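Local coordinates for ribosomal protein s2-related protein (PDB 2JH3), which binds a [4Fe-4S] iron-sulfur cluster and may act as a chelatase that inserts metal into sirohydrochlorin, at residues Y48-P53 and A453-L458; A404-A409 and A459-E464; V417-C422 and R427-A432; H434-T439 and G447-E452. One frame throughout, in Å; residues are numbered along the deposited sequence.

How the contacts relate
Contact 1 opens at 48-53, in the loop after strand 43-48 of the first CbiX region, and closes some 400 residues later at the start of helix 455-467. Contact 2 opens at 404-409 and closes one turn further along that helix, so the two cross in the chain. Inside both loops lie contact 3, joining helix 411-422 to strand 427-429, and contact 4, folding the following loop onto strand 448-450. These two run in series, and their strands pair in parallel. Contacts 1, 3 and 4 each bring one cysteine to the iron-sulfur cluster. Contacts 2 to 4 hold the cluster domain together; contact 1 joins it to the first CbiX region.

Contact 1 of 4, residues Y48-P53 and A453-L458; sequences YWQQEP and ACTVLL. With SF4 (iron/sulfur cluster), chain E.
W49 presents its backbone O to T455, whose CG2 lies 3.6 Å away; the indole ring makes no close contact with T455, but packs on V79 and V83 of helix 78-88 and meets the H11 ring. A water bridges the same pair: it donates to W49 O at 3.2 Å and forms a hydrogen bond with T455 OG1 at 3.0 Å. T455 can serve both because OG1 sits between its backbone N and carbonyl carbon (chi1 57°), leaving CG2 beside the N. Q50 comes next. Its O is 3.8 Å from T455 OG1, while its folded side chain places OE1 near T455 CB and NE2 3.2 Å above one face of the W49 ring, toward the rim. H14 spans the same seam, giving weak hydrogen bonds to Q50 O through ND1 and to T455 O through NE2. Further on, E52 OE2 makes a salt bridge to R427 NH2, consistent with a second-shell hold on this residue of the cluster pocket. Just before T455, C454 binds iron FE2 through SG at 2.4 Å and also N-caps the helix, accepting a weak bond from L457 N; L457 CD2 rests 3.7 Å from cluster sulfur S3. The contact thus joins the loop between strands 43-48 and 66-71 to the first turn of helix 455-467, with helix 18-35 touching Y48 and Q51 and helix 392-398 packed on A453 and L458.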
loop_
_atom_site.group_PDB
_atom_site.type_symbol
_atom_site.label_atom_id
_atom_site.label_comp_id
_atom_site.label_asym_id
_atom_site.label_seq_id
_atom_site.Cartn_x
_atom_site.Cartn_y
_atom_site.Cartn_z
ATOM N N TYR A 48 15.857 10.433 -13.941
ATOM C CA TYR A 48 16.513 10.200 -12.643
ATOM C C TYR A 48 17.073 8.803 -12.564
ATOM O O TYR A 48 16.566 7.883 -13.174
ATOM C CB TYR A 48 15.555 10.457 -11.462
ATOM C CG TYR A 48 15.051 11.841 -11.425
ATOM C CD1 TYR A 48 13.889 12.156 -12.051
ATOM C CD2 TYR A 48 15.773 12.871 -10.790
ATOM C CE1 TYR A 48 13.420 13.476 -12.099
ATOM C CE2 TYR A 48 15.342 14.188 -10.857
ATOM C CZ TYR A 48 14.140 14.479 -11.498
ATOM O OH TYR A 48 13.669 15.789 -11.520
ATOM N N TRP A 49 18.107 8.639 -11.768
ATOM C CA TRP A 49 18.642 7.340 -11.509
ATOM C C TRP A 49 17.671 6.529 -10.609
ATOM O O TRP A 49 17.371 5.384 -10.918
ATOM C CB TRP A 49 20.042 7.483 -10.853
ATOM C CG TRP A 49 20.769 6.204 -10.609
ATOM C CD1 TRP A 49 20.444 4.963 -11.029
ATOM C CD2 TRP A 49 21.898 6.048 -9.752
ATOM N NE1 TRP A 49 21.325 4.028 -10.517
ATOM C CE2 TRP A 49 22.239 4.685 -9.744
ATOM C CE3 TRP A 49 22.659 6.940 -9.023
ATOM C CZ2 TRP A 49 23.334 4.188 -9.026
ATOM C CZ3 TRP A 49 23.741 6.452 -8.327
ATOM C CH2 TRP A 49 24.062 5.093 -8.328
ATOM N N GLN A 50 17.194 7.133 -9.521
ATOM C CA GLN A 50 16.510 6.422 -8.451
ATOM C C GLN A 50 14.995 6.683 -8.381
ATOM O O GLN A 50 14.340 6.315 -7.383
ATOM C CB GLN A 50 17.167 6.783 -7.119
ATOM C CG GLN A 50 18.537 6.288 -7.053
ATOM C CD GLN A 50 18.576 4.801 -7.050
ATOM O OE1 GLN A 50 17.878 4.166 -6.253
ATOM N NE2 GLN A 50 19.351 4.210 -7.951
ATOM N N GLN A 51 14.417 7.315 -9.402
ATOM C CA GLN A 51 12.969 7.507 -9.471
ATOM C C GLN A 51 12.498 7.745 -10.868
ATOM O O GLN A 51 13.322 7.894 -11.773
ATOM C CB GLN A 51 12.493 8.649 -8.542
ATOM C CG GLN A 51 12.971 10.052 -8.958
ATOM C CD GLN A 51 12.632 11.080 -7.915
ATOM O OE1 GLN A 51 13.142 11.087 -6.813
ATOM N NE2 GLN A 51 11.756 11.980 -8.275
ATOM N N GLU A 52 11.178 7.696 -11.077
ATOM C CA GLU A 52 10.597 7.978 -12.393
ATOM C C GLU A 52 10.502 9.501 -12.611
ATOM O O GLU A 52 10.205 10.231 -11.653
ATOM C CB GLU A 52 9.219 7.357 -12.516
ATOM C CG GLU A 52 9.225 5.853 -12.507
ATOM C CD GLU A 52 7.869 5.288 -12.959
ATOM O OE1 GLU A 52 6.772 5.813 -12.527
ATOM O OE2 GLU A 52 7.931 4.367 -13.804
ATOM N N PRO A 53 10.683 9.979 -13.860
ATOM C CA PRO A 53 11.067 9.255 -15.071
ATOM C C PRO A 53 12.450 8.706 -14.913
ATOM O O PRO A 53 13.337 9.457 -14.464
ATOM C CB PRO A 53 11.122 10.348 -16.170
ATOM C CG PRO A 53 10.539 11.575 -15.606
ATOM C CD PRO A 53 10.493 11.417 -14.102
ATOM N N ALA A 453 12.129 -4.563 -14.659
ATOM C CA ALA A 453 12.223 -4.408 -13.269
ATOM C C ALA A 453 12.782 -3.048 -12.900
ATOM O O ALA A 453 13.861 -2.654 -13.347
ATOM C CB ALA A 453 13.016 -5.522 -12.645
ATOM N N CYS A 454 12.050 -2.368 -12.005
ATOM C CA CYS A 454 12.382 -0.997 -11.509
ATOM C C CYS A 454 13.352 -0.922 -10.294
ATOM O O CYS A 454 13.676 -1.944 -9.637
ATOM C CB CYS A 454 11.069 -0.220 -11.175
ATOM S SG CYS A 454 10.297 -0.785 -9.721
ATOM N N THR A 455 13.822 0.275 -9.970
ATOM C CA THR A 455 14.816 0.383 -8.887
ATOM C C THR A 455 14.233 -0.014 -7.532
ATOM O O THR A 455 14.951 -0.503 -6.703
ATOM C CB THR A 455 15.517 1.769 -8.768
ATOM O OG1 THR A 455 14.539 2.752 -8.598
ATOM C CG2 THR A 455 16.319 2.057 -10.045
ATOM N N VAL A 456 12.923 0.142 -7.339
ATOM C CA VAL A 456 12.301 -0.205 -6.057
ATOM C C VAL A 456 12.283 -1.739 -5.877
ATOM O O VAL A 456 12.600 -2.259 -4.765
ATOM C CB VAL A 456 10.936 0.449 -5.900
ATOM C CG1 VAL A 456 10.127 -0.163 -4.719
ATOM C CG2 VAL A 456 11.092 1.969 -5.647
ATOM N N LEU A 457 11.967 -2.471 -6.948
ATOM C CA LEU A 457 11.989 -3.917 -6.915
ATOM C C LEU A 457 13.418 -4.459 -6.779
ATOM O O LEU A 457 13.631 -5.416 -6.023
ATOM C CB LEU A 457 11.358 -4.515 -8.190
ATOM C CG LEU A 457 11.455 -6.049 -8.356
ATOM C CD1 LEU A 457 10.792 -6.739 -7.143
ATOM C CD2 LEU A 457 10.738 -6.519 -9.608
ATOM N N LEU A 458 14.386 -3.839 -7.478
ATOM C CA LEU A 458 15.802 -4.260 -7.344
ATOM C C LEU A 458 16.269 -4.115 -5.894
ATOM O O LEU A 458 16.919 -4.994 -5.340
ATOM C CB LEU A 458 16.714 -3.426 -8.226
ATOM C CG LEU A 458 16.566 -3.647 -9.703
ATOM C CD1 LEU A 458 17.140 -2.530 -10.517
ATOM C CD2 LEU A 458 17.207 -4.934 -10.106
HETATM FE FE1 SF4 E . 7.346 -2.925 -12.836
HETATM FE FE2 SF4 E . 8.343 -1.838 -10.557
HETATM FE FE3 SF4 E . 5.695 -1.731 -11.096
HETATM FE FE4 SF4 E . 6.850 -4.116 -10.427
HETATM S S1 SF4 E . 6.668 -2.253 -9.046
HETATM S S2 SF4 E . 5.361 -3.789 -12.156
HETATM S S3 SF4 E . 8.919 -3.909 -11.460
HETATM S S4 SF4 E . 7.335 -0.618 -12.262
HETATM O O HOH W 1 14.300 4.543 -10.937
#

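Contact 2 of 4, residues A404-A409 and A459-E464; sequences ARVQRA and AAVRDE
R462, whose CB packs on V406, carries a guanidinium with A459 CA 3.8 Å above one face, toward the rim, and the D463 carboxylate carbon at its edge, in plane. There R462 NH2 makes a salt bridge to D463 OD1 at 3.2 Å, meeting the syn side 30° out of the carboxylate plane, and NE adds a weaker bond to the same oxygen. A bend at chi3 (58°) folds the arginine back along its own helix, so its charge stays off the apolar seam. In that seam V406 CG1 comes 4.2 Å from V461 CG1. V461 sends the same methyl, anti to its N (chi1 172°), to A409 CB at 3.5 Å. The segments thus meet through side-chain methyls, with V406 CG1 also lying against the R462 backbone, 3.7 Å from R462 N. A460 packs separately on V417 and V421 of helix 411-422. Segment 404-409 lies against helices 392-398 (V406 on W392, which also touches V461), 411-422 (A409 on V414) and 455-467.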
loop_
_atom_site.group_PDB
_atom_site.type_symbol
_atom_site.label_atom_id
_atom_site.label_comp_id
_atom_site.label_asym_id
_atom_site.label_seq_id
_atom_site.Cartn_x
_atom_site.Cartn_y
_atom_site.Cartn_z
ATOM N N ALA A 404 24.725 -5.286 -6.677
ATOM C CA ALA A 404 25.057 -6.442 -7.539
ATOM C C ALA A 404 24.625 -7.771 -6.930
ATOM O O ALA A 404 24.532 -8.783 -7.580
ATOM C CB ALA A 404 26.503 -6.500 -7.752
ATOM N N ARG A 405 24.501 -7.756 -5.631
ATOM C CA ARG A 405 23.961 -8.857 -4.870
ATOM C C ARG A 405 22.616 -9.371 -5.425
ATOM O O ARG A 405 22.284 -10.537 -5.216
ATOM C CB ARG A 405 23.796 -8.368 -3.434
ATOM C CG ARG A 405 24.048 -9.327 -2.397
ATOM C CD ARG A 405 25.533 -9.639 -2.192
ATOM N NE ARG A 405 25.586 -11.001 -1.662
ATOM C CZ ARG A 405 26.278 -12.021 -2.171
ATOM N NH1 ARG A 405 27.124 -11.896 -3.230
ATOM N NH2 ARG A 405 26.127 -13.191 -1.571
ATOM N N VAL A 406 21.850 -8.534 -6.163
ATOM C CA VAL A 406 20.626 -9.054 -6.835
ATOM C C VAL A 406 20.907 -10.223 -7.771
ATOM O O VAL A 406 20.032 -11.041 -8.034
ATOM C CB VAL A 406 19.817 -7.930 -7.624
ATOM C CG1 VAL A 406 19.297 -6.895 -6.656
ATOM C CG2 VAL A 406 20.609 -7.304 -8.700
ATOM N N GLN A 407 22.146 -10.282 -8.272
ATOM C CA GLN A 407 22.625 -11.357 -9.127
ATOM C C GLN A 407 22.590 -12.791 -8.509
ATOM O O GLN A 407 22.723 -13.775 -9.223
ATOM C CB GLN A 407 24.041 -11.052 -9.614
ATOM C CG GLN A 407 24.130 -9.945 -10.658
ATOM C CD GLN A 407 25.516 -9.248 -10.749
ATOM O OE1 GLN A 407 26.552 -9.874 -10.503
ATOM N NE2 GLN A 407 25.526 -7.964 -11.122
ATOM N N ARG A 408 22.401 -12.874 -7.217
ATOM C CA ARG A 408 22.397 -14.117 -6.489
ATOM C C ARG A 408 20.991 -14.635 -6.267
ATOM O O ARG A 408 20.825 -15.779 -5.873
ATOM C CB ARG A 408 23.024 -13.890 -5.083
ATOM C CG ARG A 408 24.354 -13.184 -5.064
ATOM C CD ARG A 408 25.562 -14.062 -5.408
ATOM N NE ARG A 408 25.741 -14.197 -6.846
ATOM C CZ ARG A 408 25.542 -15.327 -7.509
ATOM N NH1 ARG A 408 25.194 -16.453 -6.854
ATOM N NH2 ARG A 408 25.705 -15.342 -8.832
ATOM N N ALA A 409 19.973 -13.774 -6.453
ATOM C CA ALA A 409 18.591 -14.180 -6.240
ATOM C C ALA A 409 18.186 -15.286 -7.211
ATOM O O ALA A 409 18.451 -15.192 -8.408
ATOM C CB ALA A 409 17.645 -12.962 -6.382
ATOM N N ALA A 459 15.961 -3.004 -5.263
ATOM C CA ALA A 459 16.340 -2.853 -3.828
ATOM C C ALA A 459 15.654 -3.860 -2.881
ATOM O O ALA A 459 16.227 -4.327 -1.870
ATOM C CB ALA A 459 16.005 -1.424 -3.399
ATOM N N ALA A 460 14.407 -4.189 -3.179
ATOM C CA ALA A 460 13.660 -5.194 -2.364
ATOM C C ALA A 460 14.288 -6.597 -2.540
ATOM O O ALA A 460 14.382 -7.392 -1.564
ATOM C CB ALA A 460 12.177 -5.201 -2.753
ATOM N N VAL A 461 14.731 -6.909 -3.760
ATOM C CA VAL A 461 15.383 -8.178 -3.980
ATOM C C VAL A 461 16.744 -8.195 -3.312
ATOM O O VAL A 461 17.140 -9.192 -2.649
ATOM C CB VAL A 461 15.536 -8.522 -5.487
ATOM C CG1 VAL A 461 16.391 -9.767 -5.629
ATOM C CG2 VAL A 461 14.180 -8.772 -6.076
ATOM N N ARG A 462 17.474 -7.083 -3.418
ATOM C CA ARG A 462 18.727 -6.962 -2.620
ATOM C C ARG A 462 18.496 -7.257 -1.116
ATOM O O ARG A 462 19.191 -8.079 -0.558
ATOM C CB ARG A 462 19.365 -5.590 -2.797
ATOM C CG ARG A 462 20.711 -5.384 -1.993
ATOM C CD ARG A 462 20.999 -3.887 -1.912
ATOM N NE ARG A 462 19.844 -3.320 -1.266
ATOM C CZ ARG A 462 19.421 -2.068 -1.324
ATOM N NH1 ARG A 462 20.093 -1.174 -1.986
ATOM N NH2 ARG A 462 18.293 -1.730 -0.705
ATOM N N ASP A 463 17.491 -6.666 -0.480
ATOM C CA ASP A 463 17.232 -6.928 0.929
ATOM C C ASP A 463 16.870 -8.365 1.200
ATOM O O ASP A 463 17.308 -8.934 2.189
ATOM C CB ASP A 463 16.097 -6.070 1.431
ATOM C CG ASP A 463 16.384 -4.611 1.280
ATOM O OD1 ASP A 463 17.578 -4.230 1.200
ATOM O OD2 ASP A 463 15.401 -3.835 1.224
ATOM N N GLU A 464 16.122 -8.981 0.304
ATOM C CA GLU A 464 15.762 -10.378 0.486
ATOM C C GLU A 464 16.974 -11.302 0.468
ATOM O O GLU A 464 17.155 -12.109 1.369
ATOM C CB GLU A 464 14.759 -10.784 -0.569
ATOM C CG GLU A 464 14.241 -12.228 -0.488
ATOM C CD GLU A 464 13.463 -12.542 0.800
ATOM O OE1 GLU A 464 12.950 -11.609 1.495
ATOM O OE2 GLU A 464 13.401 -13.759 1.112
#

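Contact 3 of 4, residues V417-C422 and R427-A432; sequences VAAQVC and RTRLWA. With SF4 (iron/sulfur cluster), chain E.
C422 O lies 2.7 Å from a water that also reaches R427 O at 2.8 Å, although other acceptors compete for its protons. It bridges across the turn that carries the C-x-x-C pair C422 and C425, between helix 411-422 and strand 427-429, which runs antiparallel to the helix (173° between their directions). R429 fills the space between them. Its CG lies between backbone N and carbonyl carbon (chi1 56°), and the chain then runs extended to NE, laying one guanidinium face over A418 CB and A419 N. NH1 sits 3.7 Å from A419 CA and NH2 3.5 Å from C422 CB, while NH2 donates to a second water that bonds weakly to A419 O. A serine here is likely to uncover A418 and the C422 methylene and to cost that water its arginine donor. R429 CB lies 3.4 Å above one face of the W431 ring, toward its rim. The ring turns its edge to the cluster, NE1 and CZ2 each 4.0 Å from S3, while C422 SG binds iron FE4 at 2.4 Å.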
loop_
_atom_site.group_PDB
_atom_site.type_symbol
_atom_site.label_atom_id
_atom_site.label_comp_id
_atom_site.label_asym_id
_atom_site.label_seq_id
_atom_site.Cartn_x
_atom_site.Cartn_y
_atom_site.Cartn_z
ATOM N N VAL A 417 9.484 -11.962 -4.310
ATOM C CA VAL A 417 9.581 -10.542 -4.001
ATOM C C VAL A 417 8.727 -9.713 -4.963
ATOM O O VAL A 417 8.031 -8.849 -4.507
ATOM C CB VAL A 417 11.057 -10.061 -4.033
ATOM C CG1 VAL A 417 11.178 -8.549 -3.730
ATOM C CG2 VAL A 417 11.878 -10.871 -3.038
ATOM N N ALA A 418 8.757 -10.019 -6.256
ATOM C CA ALA A 418 7.960 -9.282 -7.210
ATOM C C ALA A 418 6.476 -9.398 -6.883
ATOM O O ALA A 418 5.753 -8.399 -6.957
ATOM C CB ALA A 418 8.259 -9.730 -8.563
ATOM N N ALA A 419 5.989 -10.562 -6.445
ATOM C CA ALA A 419 4.550 -10.688 -6.079
ATOM C C ALA A 419 4.196 -9.735 -4.949
ATOM O O ALA A 419 3.147 -9.085 -4.949
ATOM C CB ALA A 419 4.196 -12.136 -5.666
ATOM N N GLN A 420 5.125 -9.557 -4.022
ATOM C CA GLN A 420 4.903 -8.672 -2.865
ATOM C C GLN A 420 5.044 -7.199 -3.214
ATOM O O GLN A 420 4.211 -6.385 -2.801
ATOM C CB GLN A 420 5.834 -9.023 -1.726
ATOM C CG GLN A 420 5.559 -10.387 -1.039
ATOM C CD GLN A 420 4.070 -10.657 -0.597
ATOM O OE1 GLN A 420 3.484 -9.891 0.171
ATOM N NE2 GLN A 420 3.466 -11.778 -1.145
ATOM N N VAL A 421 6.089 -6.839 -3.949
ATOM C CA VAL A 421 6.333 -5.429 -4.319
ATOM C C VAL A 421 5.382 -4.917 -5.407
ATOM O O VAL A 421 4.710 -3.910 -5.243
ATOM C CB VAL A 421 7.722 -5.311 -4.865
ATOM C CG1 VAL A 421 7.979 -3.922 -5.530
ATOM C CG2 VAL A 421 8.684 -5.469 -3.692
ATOM N N CYS A 422 5.274 -5.682 -6.463
ATOM C CA CYS A 422 4.508 -5.274 -7.621
ATOM C C CYS A 422 2.986 -5.207 -7.383
ATOM O O CYS A 422 2.245 -4.575 -8.155
ATOM C CB CYS A 422 4.800 -6.182 -8.791
ATOM S SG CYS A 422 6.512 -6.178 -9.339
ATOM N N ARG A 427 1.018 -1.574 -12.991
ATOM C CA ARG A 427 1.592 -2.205 -14.167
ATOM C C ARG A 427 1.585 -3.720 -14.069
ATOM O O ARG A 427 1.414 -4.298 -12.963
ATOM C CB ARG A 427 3.023 -1.694 -14.369
ATOM C CG ARG A 427 3.091 -0.270 -14.787
ATOM C CD ARG A 427 4.539 0.093 -15.057
ATOM N NE ARG A 427 4.786 1.310 -15.880
ATOM C CZ ARG A 427 5.400 2.426 -15.520
ATOM N NH1 ARG A 427 5.685 3.336 -16.433
ATOM N NH2 ARG A 427 5.866 2.590 -14.289
ATOM N N THR A 428 1.720 -4.344 -15.246
ATOM C CA THR A 428 1.789 -5.805 -15.457
ATOM C C THR A 428 3.205 -6.142 -15.982
ATOM O O THR A 428 3.620 -5.644 -17.020
ATOM C CB THR A 428 0.736 -6.261 -16.536
ATOM O OG1 THR A 428 -0.602 -6.034 -16.041
ATOM C CG2 THR A 428 0.835 -7.765 -16.811
ATOM N N ARG A 429 3.920 -6.962 -15.207
ATOM C CA ARG A 429 5.351 -7.327 -15.471
ATOM C C ARG A 429 5.529 -8.250 -16.634
ATOM O O ARG A 429 5.652 -9.455 -16.504
ATOM C CB ARG A 429 6.031 -7.812 -14.181
ATOM C CG ARG A 429 5.379 -8.953 -13.460
ATOM C CD ARG A 429 6.020 -9.094 -12.080
ATOM N NE ARG A 429 5.518 -10.211 -11.256
ATOM C CZ ARG A 429 4.429 -10.138 -10.500
ATOM N NH1 ARG A 429 4.091 -11.165 -9.743
ATOM N NH2 ARG A 429 3.675 -9.028 -10.457
ATOM N N LEU A 430 5.602 -7.658 -17.811
ATOM C CA LEU A 430 5.816 -8.377 -19.055
ATOM C C LEU A 430 7.124 -9.183 -19.046
ATOM O O LEU A 430 7.241 -10.261 -19.652
ATOM C CB LEU A 430 5.898 -7.373 -20.169
ATOM C CG LEU A 430 4.681 -7.086 -21.047
ATOM C CD1 LEU A 430 3.308 -7.382 -20.464
ATOM C CD2 LEU A 430 4.846 -5.739 -21.718
ATOM N N TRP A 431 8.084 -8.636 -18.328
ATOM C CA TRP A 431 9.428 -9.178 -18.275
ATOM C C TRP A 431 9.450 -10.471 -17.467
ATOM O O TRP A 431 10.442 -11.181 -17.475
ATOM C CB TRP A 431 10.392 -8.151 -17.672
ATOM C CG TRP A 431 9.995 -7.623 -16.253
ATOM C CD1 TRP A 431 9.315 -6.473 -16.003
ATOM C CD2 TRP A 431 10.279 -8.201 -14.982
ATOM N NE1 TRP A 431 9.084 -6.329 -14.667
ATOM C CE2 TRP A 431 9.703 -7.349 -14.004
ATOM C CE3 TRP A 431 10.978 -9.352 -14.551
ATOM C CZ2 TRP A 431 9.768 -7.618 -12.631
ATOM C CZ3 TRP A 431 11.088 -9.577 -13.179
ATOM C CH2 TRP A 431 10.487 -8.728 -12.242
ATOM N N ALA A 432 8.419 -10.697 -16.658
ATOM C CA ALA A 432 8.311 -11.900 -15.838
ATOM C C ALA A 432 7.324 -12.923 -16.456
ATOM O O ALA A 432 6.900 -13.847 -15.796
ATOM C CB ALA A 432 7.911 -11.507 -14.438
HETATM FE FE1 SF4 E . 7.346 -2.925 -12.836
HETATM FE FE2 SF4 E . 8.343 -1.838 -10.557
HETATM FE FE3 SF4 E . 5.695 -1.731 -11.096
HETATM FE FE4 SF4 E . 6.850 -4.116 -10.427
HETATM S S1 SF4 E . 6.668 -2.253 -9.046
HETATM S S2 SF4 E . 5.361 -3.789 -12.156
HETATM S S3 SF4 E . 8.919 -3.909 -11.460
HETATM S S4 SF4 E . 7.335 -0.618 -12.262
HETATM O O HOH W 2 1.693 -8.908 -7.922
HETATM O O HOH W 3 1.106 -5.372 -10.431
#

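Contact 4 of 4, residues H434-T439 and G447-E452; sequences HTLGQT and GLPCAE. With SF4 (iron/sulfur cluster), chain E.
L436 starts from a CB aimed at the 447-452 segment, with CG anti to its backbone N (chi1 -179°), and forks there to grip the chain on two branches. CD1 ends over G447, 3.8 Å from its CA. CD2 reaches further, to the peptide joining L448 and P449: it lies 3.4 Å from P449 N and 3.7 Å from P449 CD on the proline ring. Cutting the leucine back to an alanine would probably open a gap over G447 and take from the L448-P449 peptide and the P449 ring the methyl that packs on them. Beyond L436 the loop turns in close. Q438 O is 3.6 Å from G447 CA, and a CB built on G447 in this backbone would run into that oxygen. T439 CA makes a CH···O contact to G447 O at 3.2 Å, with 126° at the hydrogen. The T439 hydroxyl is engaged by E383 and F441 N, and Q438 reaches A317 of the second subunit. At the end of strand 448-450, C450 SG binds iron FE1 at 2.3 Å and accepts a weak bond from E452 N at 3.7 Å. The contact with the loop thus rests on methyl packing and one CH···O approach, while L448 and C450 pair through their backbones with T428, and C450 also with L430, in the segment that carries R427 of the cluster pocket.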
loop_
_atom_site.group_PDB
_atom_site.type_symbol
_atom_site.label_atom_id
_atom_site.label_comp_id
_atom_site.label_asym_id
_atom_site.label_seq_id
_atom_site.Cartn_x
_atom_site.Cartn_y
_atom_site.Cartn_z
ATOM N N HIS A 434 4.201 -12.279 -17.342
ATOM C CA HIS A 434 2.799 -11.904 -17.154
ATOM C C HIS A 434 2.337 -11.261 -18.437
ATOM O O HIS A 434 3.047 -10.509 -19.048
ATOM C CB HIS A 434 2.676 -10.954 -15.974
ATOM C CG HIS A 434 2.843 -11.608 -14.641
ATOM N ND1 HIS A 434 2.090 -11.256 -13.551
ATOM C CD2 HIS A 434 3.665 -12.619 -14.227
ATOM C CE1 HIS A 434 2.418 -12.032 -12.521
ATOM N NE2 HIS A 434 3.366 -12.870 -12.912
ATOM N N THR A 435 1.126 -11.476 -18.843
ATOM C CA THR A 435 0.657 -10.873 -20.113
ATOM C C THR A 435 -0.414 -9.810 -19.855
ATOM O O THR A 435 -1.120 -9.838 -18.863
ATOM C CB THR A 435 0.088 -11.980 -21.057
ATOM O OG1 THR A 435 -0.958 -12.673 -20.373
ATOM C CG2 THR A 435 1.165 -12.965 -21.458
ATOM N N LEU A 436 -0.563 -8.887 -20.781
ATOM C CA LEU A 436 -1.517 -7.778 -20.707
ATOM C C LEU A 436 -2.233 -7.691 -22.078
ATOM O O LEU A 436 -1.637 -7.280 -23.078
ATOM C CB LEU A 436 -0.782 -6.436 -20.430
ATOM C CG LEU A 436 -1.608 -5.173 -20.291
ATOM C CD1 LEU A 436 -2.560 -5.276 -19.147
ATOM C CD2 LEU A 436 -0.689 -3.920 -20.146
ATOM N N GLY A 437 -3.504 -8.059 -22.084
ATOM C CA GLY A 437 -4.230 -8.161 -23.310
ATOM C C GLY A 437 -4.811 -6.855 -23.817
ATOM O O GLY A 437 -5.075 -6.733 -25.038
ATOM N N GLN A 438 -5.065 -5.924 -22.905
ATOM C CA GLN A 438 -5.735 -4.638 -23.172
ATOM C C GLN A 438 -5.112 -3.558 -22.296
ATOM O O GLN A 438 -4.907 -3.771 -21.079
ATOM C CB GLN A 438 -7.181 -4.720 -22.812
ATOM C CG GLN A 438 -8.075 -5.557 -23.785
ATOM C CD GLN A 438 -9.438 -5.800 -23.215
ATOM O OE1 GLN A 438 -9.600 -6.510 -22.194
ATOM N NE2 GLN A 438 -10.452 -5.222 -23.850
ATOM N N THR A 439 -4.785 -2.416 -22.894
ATOM C CA THR A 439 -4.248 -1.292 -22.159
ATOM C C THR A 439 -5.252 -0.171 -22.003
ATOM O O THR A 439 -6.389 -0.238 -22.462
ATOM C CB THR A 439 -3.018 -0.655 -22.796
ATOM O OG1 THR A 439 -3.437 0.093 -23.931
ATOM C CG2 THR A 439 -1.961 -1.672 -23.170
ATOM N N GLY A 447 -4.820 -1.112 -17.216
ATOM C CA GLY A 447 -3.963 -1.922 -18.092
ATOM C C GLY A 447 -2.754 -1.149 -18.506
ATOM O O GLY A 447 -2.833 -0.359 -19.421
ATOM N N LEU A 448 -1.643 -1.327 -17.771
ATOM C CA LEU A 448 -0.416 -0.631 -18.078
ATOM C C LEU A 448 0.725 -1.616 -18.121
ATOM O O LEU A 448 0.842 -2.407 -17.233
ATOM C CB LEU A 448 -0.129 0.388 -16.988
ATOM C CG LEU A 448 -0.984 1.632 -16.761
ATOM C CD1 LEU A 448 -2.298 1.338 -16.193
ATOM C CD2 LEU A 448 -0.299 2.491 -15.776
ATOM N N PRO A 449 1.529 -1.596 -19.159
ATOM C CA PRO A 449 2.709 -2.522 -19.121
ATOM C C PRO A 449 3.923 -2.098 -18.328
ATOM O O PRO A 449 4.241 -0.910 -18.208
ATOM C CB PRO A 449 3.081 -2.644 -20.592
ATOM C CG PRO A 449 2.608 -1.332 -21.237
ATOM C CD PRO A 449 1.419 -0.864 -20.451
ATOM N N CYS A 450 4.628 -3.094 -17.792
ATOM C CA CYS A 450 5.922 -2.936 -17.147
ATOM C C CYS A 450 6.938 -3.687 -18.011
ATOM O O CYS A 450 6.817 -4.922 -18.197
ATOM C CB CYS A 450 5.992 -3.465 -15.721
ATOM S SG CYS A 450 7.666 -3.253 -15.052
ATOM N N ALA A 451 7.908 -2.933 -18.575
ATOM C CA ALA A 451 8.824 -3.496 -19.538
ATOM C C ALA A 451 10.127 -3.945 -18.876
ATOM O O ALA A 451 10.971 -4.582 -19.539
ATOM C CB ALA A 451 9.112 -2.446 -20.669
ATOM N N GLU A 452 10.321 -3.622 -17.586
ATOM C CA GLU A 452 11.638 -3.878 -16.951
ATOM C C GLU A 452 11.495 -3.685 -15.426
ATOM O O GLU A 452 10.790 -2.759 -14.967
ATOM C CB GLU A 452 12.764 -2.958 -17.520
ATOM C CG GLU A 452 14.127 -3.401 -17.000
ATOM C CD GLU A 452 15.276 -2.672 -17.573
ATOM O OE1 GLU A 452 15.057 -1.715 -18.316
ATOM O OE2 GLU A 452 16.384 -3.100 -17.304
HETATM FE FE1 SF4 E . 7.346 -2.925 -12.836
HETATM FE FE2 SF4 E . 8.343 -1.838 -10.557
HETATM FE FE3 SF4 E . 5.695 -1.731 -11.096
HETATM FE FE4 SF4 E . 6.850 -4.116 -10.427
HETATM S S1 SF4 E . 6.668 -2.253 -9.046
HETATM S S2 SF4 E . 5.361 -3.789 -12.156
HETATM S S3 SF4 E . 8.919 -3.909 -11.460
HETATM S S4 SF4 E . 7.335 -0.618 -12.262
#